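Local atomic coordinates of homocysteine S-methyltransferase (Escherichia coli, PDB entry 5DMM), a protein that transfers a methyl group from S-methylmethionine, or less efficiently from S-adenosylmethionine, to homocysteine, yielding methionine with the help of zinc. Residues V122-A127 with T169-S174; D12-L17 with G62-I67. All coordinates share one frame; numbering follows the deposited sequence.

Contact 1 of 2, residues V122-A127 with T169-S174; sequences VGPYGA and TLPNFS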
ATOM      1  N   VAL A 122      -0.858   5.283  -1.361  1.00 15.28           N
ATOM      2  CA  VAL A 122      -1.830   6.320  -1.059  1.00 12.89           C
ATOM      3  C   VAL A 122      -2.405   6.084   0.330  1.00 16.32           C
ATOM      4  O   VAL A 122      -3.236   5.187   0.533  1.00 16.00           O
ATOM      5  CB  VAL A 122      -2.963   6.341  -2.104  1.00 14.03           C
ATOM      6  CG1 VAL A 122      -4.132   7.223  -1.646  1.00 16.25           C
ATOM      7  CG2 VAL A 122      -2.417   6.816  -3.443  1.00 12.92           C
ATOM      8  N   GLY A 123      -1.944   6.869   1.296  1.00 15.57           N
ATOM      9  CA  GLY A 123      -2.408   6.706   2.664  1.00 16.70           C
ATOM     10  C   GLY A 123      -3.652   7.532   2.914  1.00 15.87           C
ATOM     11  O   GLY A 123      -3.986   8.420   2.117  1.00 16.19           O
ATOM     12  N   PRO A 124      -4.339   7.264   4.034  1.00 18.46           N
ATOM     13  CA  PRO A 124      -5.599   7.952   4.336  1.00 16.91           C
ATOM     14  C   PRO A 124      -5.380   9.362   4.860  1.00 16.89           C
ATOM     15  O   PRO A 124      -4.285   9.688   5.307  1.00 18.48           O
ATOM     16  CB  PRO A 124      -6.220   7.073   5.428  1.00 18.34           C
ATOM     17  CG  PRO A 124      -5.020   6.511   6.161  1.00 18.99           C
ATOM     18  CD  PRO A 124      -3.965   6.298   5.088  1.00 19.54           C
ATOM     19  N   TYR A 125      -6.442  10.158   4.830  1.00 16.70           N
ATOM     20  CA  TYR A 125      -6.461  11.498   5.406  1.00 17.50           C
ATOM     21  C   TYR A 125      -6.083  11.444   6.892  1.00 19.42           C
ATOM     22  O   TYR A 125      -5.413  12.333   7.411  1.00 19.33           O
ATOM     23  CB  TYR A 125      -7.847  12.120   5.201  1.00 16.80           C
ATOM     24  CG  TYR A 125      -7.966  13.546   5.674  1.00 21.09           C
ATOM     25  CD1 TYR A 125      -7.436  14.593   4.929  1.00 20.96           C
ATOM     26  CD2 TYR A 125      -8.614  13.850   6.867  1.00 20.33           C
ATOM     27  CE1 TYR A 125      -7.545  15.902   5.360  1.00 22.80           C
ATOM     28  CE2 TYR A 125      -8.728  15.159   7.303  1.00 23.81           C
ATOM     29  CZ  TYR A 125      -8.195  16.177   6.546  1.00 25.35           C
ATOM     30  OH  TYR A 125      -8.308  17.478   6.978  1.00 28.37           O
ATOM     31  N   GLY A 126      -6.483  10.368   7.560  1.00 18.50           N
ATOM     32  CA  GLY A 126      -6.152  10.174   8.959  1.00 24.59           C
ATOM     33  C   GLY A 126      -4.668  10.185   9.284  1.00 24.07           C
ATOM     34  O   GLY A 126      -4.272  10.608  10.372  1.00 24.81           O
ATOM     35  N   ALA A 127      -3.852   9.711   8.346  1.00 18.36           N
ATOM     36  CA  ALA A 127      -2.409   9.670   8.539  1.00 22.82           C
ATOM     37  C   ALA A 127      -1.834  11.084   8.507  1.00 23.88           C
ATOM     38  O   ALA A 127      -0.834  11.376   9.161  1.00 22.20           O
ATOM     39  CB  ALA A 127      -1.753   8.797   7.483  1.00 20.02           C
ATOM     40  N   THR A 169      -4.559   1.217   4.329  1.00 14.65           N
ATOM     41  CA  THR A 169      -4.784   1.617   5.716  1.00 16.63           C
ATOM     42  C   THR A 169      -6.013   2.540   5.827  1.00 18.80           C
ATOM     43  O   THR A 169      -6.061   3.444   6.666  1.00 18.37           O
ATOM     44  CB  THR A 169      -3.528   2.331   6.311  1.00 17.90           C
ATOM     45  OG1 THR A 169      -2.338   1.765   5.746  1.00 18.10           O
ATOM     46  CG2 THR A 169      -3.471   2.191   7.828  1.00 19.51           C
ATOM     47  N   LEU A 170      -7.009   2.288   4.985  1.00 16.06           N
ATOM     48  CA  LEU A 170      -8.189   3.153   4.873  1.00 17.30           C
ATOM     49  C   LEU A 170      -9.258   2.795   5.913  1.00 19.16           C
ATOM     50  O   LEU A 170      -9.725   1.668   5.943  1.00 17.46           O
ATOM     51  CB  LEU A 170      -8.785   3.040   3.468  1.00 18.07           C
ATOM     52  CG  LEU A 170      -7.845   3.236   2.269  1.00 16.02           C
ATOM     53  CD1 LEU A 170      -8.604   2.984   0.983  1.00 18.69           C
ATOM     54  CD2 LEU A 170      -7.235   4.630   2.268  1.00 18.07           C
ATOM     55  N   PRO A 171      -9.657   3.762   6.754  1.00 19.22           N
ATOM     56  CA  PRO A 171     -10.592   3.510   7.856  1.00 18.90           C
ATOM     57  C   PRO A 171     -11.988   4.087   7.654  1.00 21.51           C
ATOM     58  O   PRO A 171     -12.877   3.789   8.449  1.00 19.02           O
ATOM     59  CB  PRO A 171      -9.922   4.225   9.017  1.00 22.28           C
ATOM     60  CG  PRO A 171      -9.349   5.473   8.338  1.00 21.87           C
ATOM     61  CD  PRO A 171      -8.975   5.060   6.920  1.00 18.70           C
ATOM     62  N   ASN A 172     -12.152   4.916   6.627  1.00 20.84           N
ATOM     63  CA  ASN A 172     -13.313   5.784   6.475  1.00 19.67           C
ATOM     64  C   ASN A 172     -14.022   5.566   5.138  1.00 18.95           C
ATOM     65  O   ASN A 172     -13.418   5.696   4.070  1.00 17.86           O
ATOM     66  CB  ASN A 172     -12.867   7.248   6.624  1.00 19.73           C
ATOM     67  CG  ASN A 172     -14.015   8.230   6.520  1.00 21.25           C
ATOM     68  OD1 ASN A 172     -14.540   8.472   5.433  1.00 20.79           O
ATOM     69  ND2 ASN A 172     -14.393   8.821   7.654  1.00 22.91           N
ATOM     70  N   PHE A 173     -15.308   5.228   5.211  1.00 20.41           N
ATOM     71  CA  PHE A 173     -16.117   4.888   4.041  1.00 21.49           C
ATOM     72  C   PHE A 173     -16.324   6.061   3.099  1.00 19.50           C
ATOM     73  O   PHE A 173     -16.228   5.899   1.878  1.00 18.82           O
ATOM     74  CB  PHE A 173     -17.474   4.339   4.497  1.00 21.35           C
ATOM     75  CG  PHE A 173     -18.302   3.742   3.397  1.00 24.09           C
ATOM     76  CD1 PHE A 173     -17.753   2.856   2.488  1.00 26.36           C
ATOM     77  CD2 PHE A 173     -19.654   4.036   3.301  1.00 31.53           C
ATOM     78  CE1 PHE A 173     -18.534   2.291   1.477  1.00 27.41           C
ATOM     79  CE2 PHE A 173     -20.441   3.473   2.296  1.00 34.88           C
ATOM     80  CZ  PHE A 173     -19.876   2.603   1.380  1.00 28.20           C
ATOM     81  N   SER A 174     -16.610   7.240   3.647  1.00 21.83           N
ATOM     82  CA  SER A 174     -16.866   8.391   2.785  1.00 22.09           C
ATOM     83  C   SER A 174     -15.596   8.744   2.007  1.00 17.52           C
ATOM     84  O   SER A 174     -15.665   9.123   0.841  1.00 20.99           O
ATOM     85  CB  SER A 174     -17.375   9.595   3.595  1.00 24.76           C
ATOM     86  OG  SER A 174     -16.361  10.153   4.413  1.00 34.34           O
TER
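The carbonyl oxygen T169 O lies against the ring of P124, whose CG comes to 3.3 Å from it while CB stays 3.8 Å from the same O. P124 also presses CB on P171 CD at 3.7 Å, a plain apolar touch between the two proline rings. L170 comes in from the strand: its CG stands anti to the carbonyl carbon (chi1 -52°), which carries CD2 to 4.1 Å from P124 CB. All this happens at the C-terminal ends of two neighbouring strands of the TIM barrel, 117-122 and 164-170, where the chain turns a corner at T169, a residue of the homocysteine pocket. Y71, another pocket residue, packs on both P124 and T169. With an alanine here in place of P124, CB would stay but CG and CD would be gone, which is likely to leave a gap beside T169 O and T169 CB. Beyond the corner, N172 is the N-cap of helix 173-183: its OD1 takes S174 OG at 2.7 Å, in the carbonyl plane on a lone pair, and also the backbone N of E175. The carboxylate of E175 in turn binds Y125 N, linking the starts of the two helices.

Contact 2 of 2, residues D12-L17 with G62-I67; sequences DKQDIL and GAQCAI
Q64 and Q14 reach toward each other from opposite directions and join through their amides, Q64 NE2 donating to Q14 OE1 at 2.7 Å along a nearly straight N-H line of 175°. The acceptor lies almost in the amide plane of Q64, whereas the donor stands 28° away from the carbonyl plane of Q14, and the two amide planes lie 32° apart. Q14 has CG set between its backbone N and carbonyl carbon, and the extended remainder of the chain carries the amide over to Q64. The other oxygen of the pair, Q64 OE1, turns back toward the strand start: it sits 3.7 Å from L17 CA and accepts a hydrogen bond from L18 N. Both ends of the Q64 amide are thereby held, which fixes its rotation. Beneath it the contact is apolar. L17, with CG anti to its backbone N, brings CD2 to 4.2 Å from Q64 CB and 4.1 Å from C65 CB.

These meetings lie where strand 17-18 and strand 65-67, the first and second of the parallel sheet, come together to close the TIM barrel, and a backbone hydrogen bond between Q64 and L18 spans the seam. L10, from helix 8-11, covers both L17 and Q64. The C65 side chain also packs on L117 and A119 of strand 117-122. Farther out, R290 of strand 289-292 holds the loop before strand 17-18, its NE bonding D15 O and its NH2 bonding Q14 O. The approach to Q64 is set by G62, where a Schellman motif ends helix 48-61 with a positive phi and turns the chain into the second strand.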
ATOM      1  N   ASP A  12      -2.154 -14.845 -13.745  1.00 30.08           N
ATOM      2  CA  ASP A  12      -2.409 -15.929 -14.689  1.00 33.90           C
ATOM      3  C   ASP A  12      -1.373 -17.044 -14.539  1.00 39.37           C
ATOM      4  O   ASP A  12      -1.577 -18.148 -15.036  1.00 40.61           O
ATOM      5  CB  ASP A  12      -2.401 -15.425 -16.139  1.00 38.78           C
ATOM      6  CG  ASP A  12      -3.645 -14.624 -16.497  1.00 43.40           C
ATOM      7  OD1 ASP A  12      -4.572 -14.536 -15.664  1.00 44.34           O
ATOM      8  OD2 ASP A  12      -3.699 -14.082 -17.624  1.00 47.36           O
ATOM      9  N   LYS A  13      -0.269 -16.760 -13.854  1.00 31.09           N
ATOM     10  CA  LYS A  13       0.874 -17.671 -13.842  1.00 34.75           C
ATOM     11  C   LYS A  13       1.169 -18.305 -12.481  1.00 36.29           C
ATOM     12  O   LYS A  13       1.889 -19.301 -12.391  1.00 36.17           O
ATOM     13  CB  LYS A  13       2.118 -16.928 -14.330  1.00 42.71           C
ATOM     14  CG  LYS A  13       2.897 -17.661 -15.400  1.00 53.02           C
ATOM     15  CD  LYS A  13       3.818 -16.711 -16.136  1.00 53.70           C
ATOM     16  CE  LYS A  13       4.786 -16.041 -15.179  1.00 54.82           C
ATOM     17  NZ  LYS A  13       5.723 -15.133 -15.903  1.00 61.79           N
ATOM     18  N   GLN A  14       0.621 -17.726 -11.422  1.00 33.09           N
ATOM     19  CA  GLN A  14       0.889 -18.207 -10.074  1.00 27.41           C
ATOM     20  C   GLN A  14      -0.258 -17.799  -9.167  1.00 23.30           C
ATOM     21  O   GLN A  14      -0.915 -16.803  -9.431  1.00 23.24           O
ATOM     22  CB  GLN A  14       2.211 -17.638  -9.566  1.00 31.82           C
ATOM     23  CG  GLN A  14       2.249 -16.129  -9.667  1.00 30.52           C
ATOM     24  CD  GLN A  14       3.648 -15.568  -9.850  1.00 33.98           C
ATOM     25  OE1 GLN A  14       4.340 -15.275  -8.878  1.00 35.62           O
ATOM     26  NE2 GLN A  14       4.062 -15.402 -11.102  1.00 37.56           N
ATOM     27  N   ASP A  15      -0.497 -18.562  -8.105  1.00 23.94           N
ATOM     28  CA  ASP A  15      -1.576 -18.246  -7.178  1.00 22.33           C
ATOM     29  C   ASP A  15      -1.286 -16.995  -6.344  1.00 22.84           C
ATOM     30  O   ASP A  15      -2.166 -16.166  -6.140  1.00 20.96           O
ATOM     31  CB  ASP A  15      -1.831 -19.410  -6.226  1.00 20.67           C
ATOM     32  CG  ASP A  15      -2.216 -20.701  -6.945  1.00 24.27           C
ATOM     33  OD1 ASP A  15      -2.725 -20.658  -8.093  1.00 29.10           O
ATOM     34  OD2 ASP A  15      -2.009 -21.771  -6.336  1.00 33.80           O
ATOM     35  N   ILE A  16      -0.056 -16.891  -5.848  1.00 22.74           N
ATOM     36  CA  ILE A  16       0.327 -15.841  -4.904  1.00 21.68           C
ATOM     37  C   ILE A  16       1.283 -14.830  -5.530  1.00 23.59           C
ATOM     38  O   ILE A  16       2.234 -15.219  -6.206  1.00 25.64           O
ATOM     39  CB  ILE A  16       1.014 -16.439  -3.634  1.00 25.25           C
ATOM     40  CG1 ILE A  16       0.069 -17.395  -2.900  1.00 29.64           C
ATOM     41  CG2 ILE A  16       1.495 -15.329  -2.691  1.00 29.61           C
ATOM     42  CD1 ILE A  16      -1.289 -16.814  -2.634  1.00 25.71           C
ATOM     43  N   LEU A  17       1.001 -13.546  -5.303  1.00 16.91           N
ATOM     44  CA  LEU A  17       1.884 -12.430  -5.635  1.00 22.60           C
ATOM     45  C   LEU A  17       2.435 -11.858  -4.333  1.00 18.62           C
ATOM     46  O   LEU A  17       1.656 -11.431  -3.480  1.00 20.88           O
ATOM     47  CB  LEU A  17       1.098 -11.358  -6.405  1.00 21.00           C
ATOM     48  CG  LEU A  17       1.729 -10.270  -7.259  1.00 28.80           C
ATOM     49  CD1 LEU A  17       0.650  -9.716  -8.183  1.00 27.48           C
ATOM     50  CD2 LEU A  17       2.334  -9.166  -6.400  1.00 26.62           C
ATOM     51  N   GLY A  62      12.190 -11.727  -2.481  1.00 18.79           N
ATOM     52  CA  GLY A  62      11.127 -12.397  -3.201  1.00 18.72           C
ATOM     53  C   GLY A  62       9.915 -11.544  -3.517  1.00 18.15           C
ATOM     54  O   GLY A  62       8.987 -12.019  -4.177  1.00 17.95           O
ATOM     55  N   ALA A  63       9.905 -10.291  -3.054  1.00 16.36           N
ATOM     56  CA  ALA A  63       8.795  -9.388  -3.357  1.00 17.42           C
ATOM     57  C   ALA A  63       8.652  -9.209  -4.861  1.00 17.35           C
ATOM     58  O   ALA A  63       9.640  -9.068  -5.568  1.00 17.23           O
ATOM     59  CB  ALA A  63       8.998  -8.022  -2.681  1.00 16.36           C
ATOM     60  N   GLN A  64       7.416  -9.205  -5.352  1.00 13.23           N
ATOM     61  CA  GLN A  64       7.186  -8.943  -6.762  1.00 14.67           C
ATOM     62  C   GLN A  64       6.511  -7.592  -6.961  1.00 17.79           C
ATOM     63  O   GLN A  64       6.254  -7.180  -8.095  1.00 17.56           O
ATOM     64  CB  GLN A  64       6.353 -10.070  -7.378  1.00 16.32           C
ATOM     65  CG  GLN A  64       7.063 -11.409  -7.236  1.00 20.93           C
ATOM     66  CD  GLN A  64       6.120 -12.587  -7.310  1.00 23.77           C
ATOM     67  OE1 GLN A  64       5.469 -12.937  -6.324  1.00 23.67           O
ATOM     68  NE2 GLN A  64       6.048 -13.211  -8.476  1.00 26.26           N
ATOM     69  N   CYS A  65       6.239  -6.915  -5.848  1.00 16.47           N
ATOM     70  CA  CYS A  65       5.684  -5.563  -5.880  1.00 16.48           C
ATOM     71  C   CYS A  65       6.278  -4.714  -4.763  1.00 15.75           C
ATOM     72  O   CYS A  65       6.191  -5.080  -3.589  1.00 20.60           O
ATOM     73  CB  CYS A  65       4.153  -5.600  -5.752  1.00 15.66           C
ATOM     74  SG  CYS A  65       3.365  -3.971  -5.982  1.00 20.20           S
ATOM     75  N   ALA A  66       6.886  -3.585  -5.127  1.00 14.35           N
ATOM     76  CA  ALA A  66       7.339  -2.615  -4.145  1.00 14.68           C
ATOM     77  C   ALA A  66       6.262  -1.574  -3.873  1.00 17.66           C
ATOM     78  O   ALA A  66       5.580  -1.126  -4.795  1.00 18.97           O
ATOM     79  CB  ALA A  66       8.627  -1.919  -4.621  1.00 14.50           C
ATOM     80  N   ILE A  67       6.109  -1.177  -2.615  1.00 15.90           N
ATOM     81  CA  ILE A  67       5.181  -0.092  -2.290  1.00 12.90           C
ATOM     82  C   ILE A  67       5.997   1.154  -1.961  1.00 15.67           C
ATOM     83  O   ILE A  67       6.847   1.111  -1.087  1.00 14.86           O
ATOM     84  CB  ILE A  67       4.257  -0.453  -1.117  1.00 17.69           C
ATOM     85  CG1 ILE A  67       3.452  -1.707  -1.476  1.00 16.32           C
ATOM     86  CG2 ILE A  67       3.326   0.721  -0.786  1.00 15.00           C
ATOM     87  CD1 ILE A  67       2.571  -2.261  -0.351  1.00 19.01           C
TER

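In the fold
From the N terminus, the chain enters contact 2 first: residues 12-17 lead into strand 17-18, the intervening 44 residues are largely helical, and the loop closes when 62-67 brings strand 65-67 alongside. Only later does contact 1 open, at the end of strand 117-122, to close at 169-174. The two loops follow in series, neither nesting nor crossing. The contact centres are about 25 Å apart, on opposite sides of the chain's centre, yet both reach the same parallel sheet. Contact 2 joins its first two strands near their beginnings; contact 1 joins the ends of the third and fourth. T169 of contact 1 lines the homocysteine pocket; contact 2 lies away from it, though I67 reaches the ligand.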